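Local coordinates for protein A-adding tRNA nucleotidyltransferase (Aquifex aeolicus, PDB 4WBY) that adds the terminal adenosine to tRNAs ending in CC, using ATP and magnesium, and so completes their CCA end, at residues 209-214 against 292-297; 234-239 against 277-282. One frame throughout, in Å; residues are numbered along the deposited sequence.

Contact 1. Residues 209-214 against 292-297; sequences EIKLAL and EEMSAP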
loop_
_atom_site.group_PDB
_atom_site.type_symbol
_atom_site.label_atom_id
_atom_site.label_comp_id
_atom_site.label_asym_id
_atom_site.label_seq_id
_atom_site.Cartn_x
_atom_site.Cartn_y
_atom_site.Cartn_z
ATOM N N GLU A 209 -8.979 1.404 0.814
ATOM C CA GLU A 209 -8.033 2.378 0.287
ATOM C C GLU A 209 -6.988 2.746 1.349
ATOM O O GLU A 209 -5.809 2.922 1.027
ATOM C CB GLU A 209 -8.780 3.612 -0.236
ATOM C CG GLU A 209 -7.900 4.781 -0.635
ATOM C CD GLU A 209 -6.814 4.437 -1.645
ATOM O OE1 GLU A 209 -6.986 3.519 -2.478
ATOM O OE2 GLU A 209 -5.771 5.107 -1.606
ATOM N N ILE A 210 -7.392 2.820 2.620
ATOM C CA ILE A 210 -6.409 3.089 3.672
ATOM C C ILE A 210 -5.421 1.922 3.771
ATOM O O ILE A 210 -4.219 2.125 3.987
ATOM C CB ILE A 210 -7.078 3.346 5.032
ATOM C CG1 ILE A 210 -7.958 4.596 4.940
ATOM C CG2 ILE A 210 -6.029 3.528 6.124
ATOM C CD1 ILE A 210 -8.765 4.890 6.208
ATOM N N LYS A 211 -5.922 0.702 3.585
ATOM C CA LYS A 211 -5.060 -0.477 3.596
ATOM C C LYS A 211 -4.038 -0.406 2.462
ATOM O O LYS A 211 -2.897 -0.813 2.634
ATOM C CB LYS A 211 -5.897 -1.764 3.508
ATOM C CG LYS A 211 -6.743 -2.008 4.768
ATOM C CD LYS A 211 -7.838 -3.036 4.556
ATOM C CE LYS A 211 -7.265 -4.413 4.306
ATOM N NZ LYS A 211 -8.351 -5.424 4.184
ATOM N N LEU A 212 -4.437 0.124 1.306
ATOM C CA LEU A 212 -3.483 0.299 0.212
ATOM C C LEU A 212 -2.444 1.365 0.555
ATOM O O LEU A 212 -1.253 1.198 0.271
ATOM C CB LEU A 212 -4.202 0.657 -1.097
ATOM C CG LEU A 212 -5.026 -0.490 -1.692
ATOM C CD1 LEU A 212 -5.731 -0.054 -2.969
ATOM C CD2 LEU A 212 -4.162 -1.713 -1.966
ATOM N N ALA A 213 -2.884 2.454 1.177
ATOM C CA ALA A 213 -1.959 3.526 1.529
ATOM C C ALA A 213 -0.877 3.054 2.498
ATOM O O ALA A 213 0.294 3.434 2.358
ATOM C CB ALA A 213 -2.716 4.708 2.117
ATOM N N LEU A 214 -1.245 2.218 3.469
ATOM C CA LEU A 214 -0.278 1.855 4.503
ATOM C C LEU A 214 0.820 0.934 3.939
ATOM O O LEU A 214 1.876 0.792 4.545
ATOM C CB LEU A 214 -0.978 1.231 5.719
ATOM C CG LEU A 214 -1.538 -0.189 5.774
ATOM C CD1 LEU A 214 -0.451 -1.250 6.003
ATOM C CD2 LEU A 214 -2.589 -0.265 6.883
ATOM N N GLU A 292 -9.899 -4.345 13.597
ATOM C CA GLU A 292 -10.659 -5.483 13.090
ATOM C C GLU A 292 -11.331 -5.132 11.755
ATOM O O GLU A 292 -11.380 -5.948 10.835
ATOM C CB GLU A 292 -11.684 -5.941 14.129
ATOM C CG GLU A 292 -11.022 -6.594 15.340
ATOM C CD GLU A 292 -11.992 -6.961 16.444
ATOM O OE1 GLU A 292 -13.181 -6.585 16.367
ATOM O OE2 GLU A 292 -11.553 -7.632 17.397
ATOM N N GLU A 293 -11.833 -3.908 11.650
ATOM C CA GLU A 293 -12.421 -3.424 10.408
ATOM C C GLU A 293 -11.383 -3.393 9.282
ATOM O O GLU A 293 -11.691 -3.641 8.112
ATOM C CB GLU A 293 -13.010 -2.034 10.632
ATOM C CG GLU A 293 -13.746 -1.469 9.460
ATOM C CD GLU A 293 -14.614 -0.300 9.862
ATOM O OE1 GLU A 293 -14.242 0.428 10.809
ATOM O OE2 GLU A 293 -15.677 -0.123 9.243
ATOM N N MET A 294 -10.149 -3.080 9.654
ATOM C CA MET A 294 -9.025 -3.063 8.728
ATOM C C MET A 294 -8.482 -4.464 8.420
ATOM O O MET A 294 -7.548 -4.597 7.634
ATOM C CB MET A 294 -7.891 -2.203 9.302
ATOM C CG MET A 294 -8.187 -0.697 9.353
ATOM S SD MET A 294 -8.018 0.094 7.743
ATOM C CE MET A 294 -6.234 0.105 7.598
ATOM N N SER A 295 -9.059 -5.493 9.044
ATOM C CA SER A 295 -8.531 -6.857 8.956
ATOM C C SER A 295 -7.034 -6.882 9.267
ATOM O O SER A 295 -6.253 -7.561 8.591
ATOM C CB SER A 295 -8.789 -7.466 7.573
ATOM O OG SER A 295 -10.178 -7.576 7.305
ATOM N N ALA A 296 -6.633 -6.136 10.290
ATOM C CA ALA A 296 -5.226 -6.077 10.664
ATOM C C ALA A 296 -4.691 -7.456 11.041
ATOM O O ALA A 296 -5.410 -8.272 11.624
ATOM C CB ALA A 296 -5.019 -5.095 11.812
ATOM N N PRO A 297 -3.422 -7.722 10.704
ATOM C CA PRO A 297 -2.781 -8.971 11.134
ATOM C C PRO A 297 -2.829 -9.156 12.645
ATOM O O PRO A 297 -2.898 -8.174 13.399
ATOM C CB PRO A 297 -1.330 -8.803 10.671
ATOM C CG PRO A 297 -1.411 -7.866 9.510
ATOM C CD PRO A 297 -2.555 -6.929 9.809
HETATM O O HOH W 1 -10.701 -5.124 5.973
#

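Contact 2. Residues 234-239 against 277-282; sequences EIIEGF and ILISNL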
loop_
_atom_site.group_PDB
_atom_site.type_symbol
_atom_site.label_atom_id
_atom_site.label_comp_id
_atom_site.label_asym_id
_atom_site.label_seq_id
_atom_site.Cartn_x
_atom_site.Cartn_y
_atom_site.Cartn_z
ATOM N N GLU A 234 -13.030 12.435 9.179
ATOM C CA GLU A 234 -14.294 12.060 8.552
ATOM C C GLU A 234 -14.551 10.565 8.597
ATOM O O GLU A 234 -15.653 10.114 8.276
ATOM C CB GLU A 234 -14.319 12.509 7.088
ATOM C CG GLU A 234 -14.137 13.994 6.891
ATOM C CD GLU A 234 -15.243 14.773 7.534
ATOM O OE1 GLU A 234 -16.398 14.643 7.065
ATOM O OE2 GLU A 234 -14.964 15.494 8.519
ATOM N N ILE A 235 -13.524 9.799 8.953
ATOM C CA ILE A 235 -13.574 8.346 8.821
ATOM C C ILE A 235 -13.463 7.623 10.159
ATOM O O ILE A 235 -14.236 6.710 10.450
ATOM C CB ILE A 235 -12.454 7.851 7.887
ATOM C CG1 ILE A 235 -12.588 8.514 6.515
ATOM C CG2 ILE A 235 -12.508 6.329 7.742
ATOM C CD1 ILE A 235 -11.438 8.205 5.582
ATOM N N ILE A 236 -12.499 8.024 10.975
ATOM C CA ILE A 236 -12.283 7.353 12.250
ATOM C C ILE A 236 -12.957 8.141 13.361
ATOM O O ILE A 236 -12.519 9.236 13.707
ATOM C CB ILE A 236 -10.778 7.175 12.545
ATOM C CG1 ILE A 236 -10.101 6.435 11.387
ATOM C CG2 ILE A 236 -10.566 6.430 13.868
ATOM C CD1 ILE A 236 -8.594 6.349 11.507
ATOM N N GLU A 237 -14.038 7.582 13.900
ATOM C CA GLU A 237 -14.791 8.240 14.958
ATOM C C GLU A 237 -13.887 8.573 16.141
ATOM O O GLU A 237 -13.189 7.706 16.663
ATOM C CB GLU A 237 -15.953 7.356 15.415
ATOM C CG GLU A 237 -17.305 8.037 15.341
ATOM C CD GLU A 237 -17.351 9.317 16.148
ATOM O OE1 GLU A 237 -17.754 10.360 15.588
ATOM O OE2 GLU A 237 -16.987 9.280 17.343
ATOM N N GLY A 238 -13.888 9.842 16.539
ATOM C CA GLY A 238 -13.106 10.286 17.676
ATOM C C GLY A 238 -11.629 10.532 17.418
ATOM O O GLY A 238 -10.881 10.832 18.352
ATOM N N PHE A 239 -11.194 10.410 16.166
ATOM C CA PHE A 239 -9.799 10.667 15.850
ATOM C C PHE A 239 -9.506 12.157 15.756
ATOM O O PHE A 239 -10.263 12.901 15.142
ATOM C CB PHE A 239 -9.384 10.004 14.531
ATOM C CG PHE A 239 -8.037 10.460 14.045
ATOM C CD1 PHE A 239 -6.873 9.906 14.557
ATOM C CD2 PHE A 239 -7.933 11.484 13.122
ATOM C CE1 PHE A 239 -5.637 10.351 14.132
ATOM C CE2 PHE A 239 -6.702 11.930 12.695
ATOM C CZ PHE A 239 -5.556 11.370 13.195
ATOM N N ILE A 277 0.412 4.223 15.908
ATOM C CA ILE A 277 0.711 5.530 16.494
ATOM C C ILE A 277 -0.437 6.517 16.227
ATOM O O ILE A 277 -0.853 7.250 17.130
ATOM C CB ILE A 277 2.041 6.107 15.954
ATOM C CG1 ILE A 277 3.232 5.256 16.417
ATOM C CG2 ILE A 277 2.226 7.555 16.384
ATOM C CD1 ILE A 277 3.280 5.019 17.924
ATOM N N LEU A 278 -0.956 6.519 14.999
ATOM C CA LEU A 278 -2.081 7.385 14.633
ATOM C C LEU A 278 -3.306 7.232 15.526
ATOM O O LEU A 278 -3.958 8.212 15.866
ATOM C CB LEU A 278 -2.512 7.106 13.194
ATOM C CG LEU A 278 -2.023 7.955 12.041
ATOM C CD1 LEU A 278 -2.672 7.401 10.800
ATOM C CD2 LEU A 278 -2.380 9.417 12.246
ATOM N N ILE A 279 -3.618 5.995 15.906
ATOM C CA ILE A 279 -4.840 5.731 16.656
ATOM C C ILE A 279 -4.563 5.542 18.142
ATOM O O ILE A 279 -5.425 5.086 18.889
ATOM C CB ILE A 279 -5.583 4.492 16.106
ATOM C CG1 ILE A 279 -4.742 3.222 16.296
ATOM C CG2 ILE A 279 -5.959 4.710 14.631
ATOM C CD1 ILE A 279 -5.494 1.931 16.046
ATOM N N SER A 280 -3.365 5.922 18.567
ATOM C CA SER A 280 -2.916 5.651 19.927
ATOM C C SER A 280 -3.649 6.471 20.985
ATOM O O SER A 280 -3.523 6.180 22.164
ATOM C CB SER A 280 -1.408 5.883 20.037
ATOM O OG SER A 280 -1.077 7.246 19.836
ATOM N N ASN A 281 -4.422 7.477 20.588
ATOM C CA ASN A 281 -5.175 8.241 21.582
ATOM C C ASN A 281 -6.659 7.881 21.621
ATOM O O ASN A 281 -7.406 8.397 22.451
ATOM C CB ASN A 281 -5.008 9.740 21.347
ATOM C CG ASN A 281 -3.646 10.238 21.769
ATOM O OD1 ASN A 281 -3.064 9.739 22.733
ATOM N ND2 ASN A 281 -3.126 11.224 21.051
ATOM N N LEU A 282 -7.083 7.004 20.718
ATOM C CA LEU A 282 -8.430 6.449 20.772
ATOM C C LEU A 282 -8.603 5.571 22.004
ATOM O O LEU A 282 -7.640 4.970 22.480
ATOM C CB LEU A 282 -8.730 5.605 19.533
ATOM C CG LEU A 282 -8.828 6.228 18.146
ATOM C CD1 LEU A 282 -9.226 5.141 17.166
ATOM C CD2 LEU A 282 -9.830 7.367 18.125
#

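Contact 1. Residues 209-214 against 292-297
Lys211, on helix 203-214, lies across from Met294 at the C-terminal end of helix 284-293, the two CA atoms 7.0 Å apart. A Schellman motif closes that second helix: Ser295 takes a positive phi of 50° and its N bonds back to Glu292 O, after which the chain turns away toward Pro297, the N-cap residue of the next helix. The contact thus sets the flank of one helix against the C-cap of another in the all-helical part of the enzyme. Met294 buries more surface here than any other residue. Its flexible, unbranched chain folds twice, with chi2 at -78° and chi3 at -74°, and delivers the methyl CE to the helix surface. There CE lies 3.7 Å from Ile210 CG2, the two side chains crossing nearly at right angles, and meets Leu214 CD2 tip to tip. Trp272 of helix 271-278 touches both Met294 and Leu214, and Tyr226 covers Ile210. Lys211 runs past Met294 in the opposite direction, its CG 3.6 Å from Met294 CE; farther out, its CD and CE lie along Met294 O, Lys211 CE at 3.3 Å without a hydrogen bond, while NZ reaches toward the exposed Ser295. No direct hydrogen bond joins the segments; a water does so instead, accepting from Lys211 NZ at 3.0 Å, donating to Glu293 O at 2.8 Å and hydrogen-bonding to Ser295 OG.

Contact 2. Residues 234-239 against 277-282
Phe239 swings its ring toward Leu278 because CG stands anti to the backbone N, chi1 169°, while Leu282, with CG anti to its own carbonyl carbon, sends its two methyls toward the turn formed by Ile236 to Phe239. The ring meets the end of helix 271-278 in two ways. Its edge faces the backbone: CE1 is 3.2 Å from Leu278 O, which lies in the ring plane, where the slightly positive aromatic hydrogens suit a carbonyl oxygen. Beside this, Phe239 CZ packs on Leu278 CD2 at 3.8 Å, so the ring meets both the carbonyl oxygen and a methyl of Leu278. Trp241 adds an edge-to-face stack to the same ring.

Leu282 fills the other half of the interface. CD1 touches Ile236 CG2 at 3.8 Å, the side chains crossing at about a right angle, and CD2 lies against the backbone of the turn, 3.6 Å from Gly238 O and 3.7 Å from Glu237 O. Branched aliphatic residues suit these buried places, and Phe290 of helix 284-293 also packs on Ile236. Gly238 accommodates the positive phi of 80° that a type II turn requires, and Phe239 N closes this turn on Ile236 O.

Across from it, Ile279 to Leu282 form a type I turn. Ile277 O, at the helix end, is gripped by two donors, Ser280 N and Ser280 OG, the hydroxyl at 2.7 Å and tilted 19° from the carbonyl plane; a small serine can fold back this way. The whole is a pairing of two interhelical beta turns, a type II turn before helix 243-262 packed on a type I turn between helices 271-278 and 284-293, within the helical part of this tRNA nucleotidyltransferase.

Contacts 1 and 2 have centres 14 Å apart and share a helical framework. This chain is the C-terminal, nucleotidyltransferase portion of a longer protein, and both contacts lie in its helical region. Helix 271-278 leads through the turn of contact 2 into helix 284-293, which runs on from there to contact 1. Both segments of contact 2 fall within the chain between the segments of contact 1. They also touch directly, Ile210 CD1 packing 4.3 Å from Ile235 CG2. Contact 1 is nearer the nucleotide site: the side chain of Ile210 is about 4 Å from that of Leu168, in the ATP-binding stretch, whereas that of Ile236 is about 9 Å away from it.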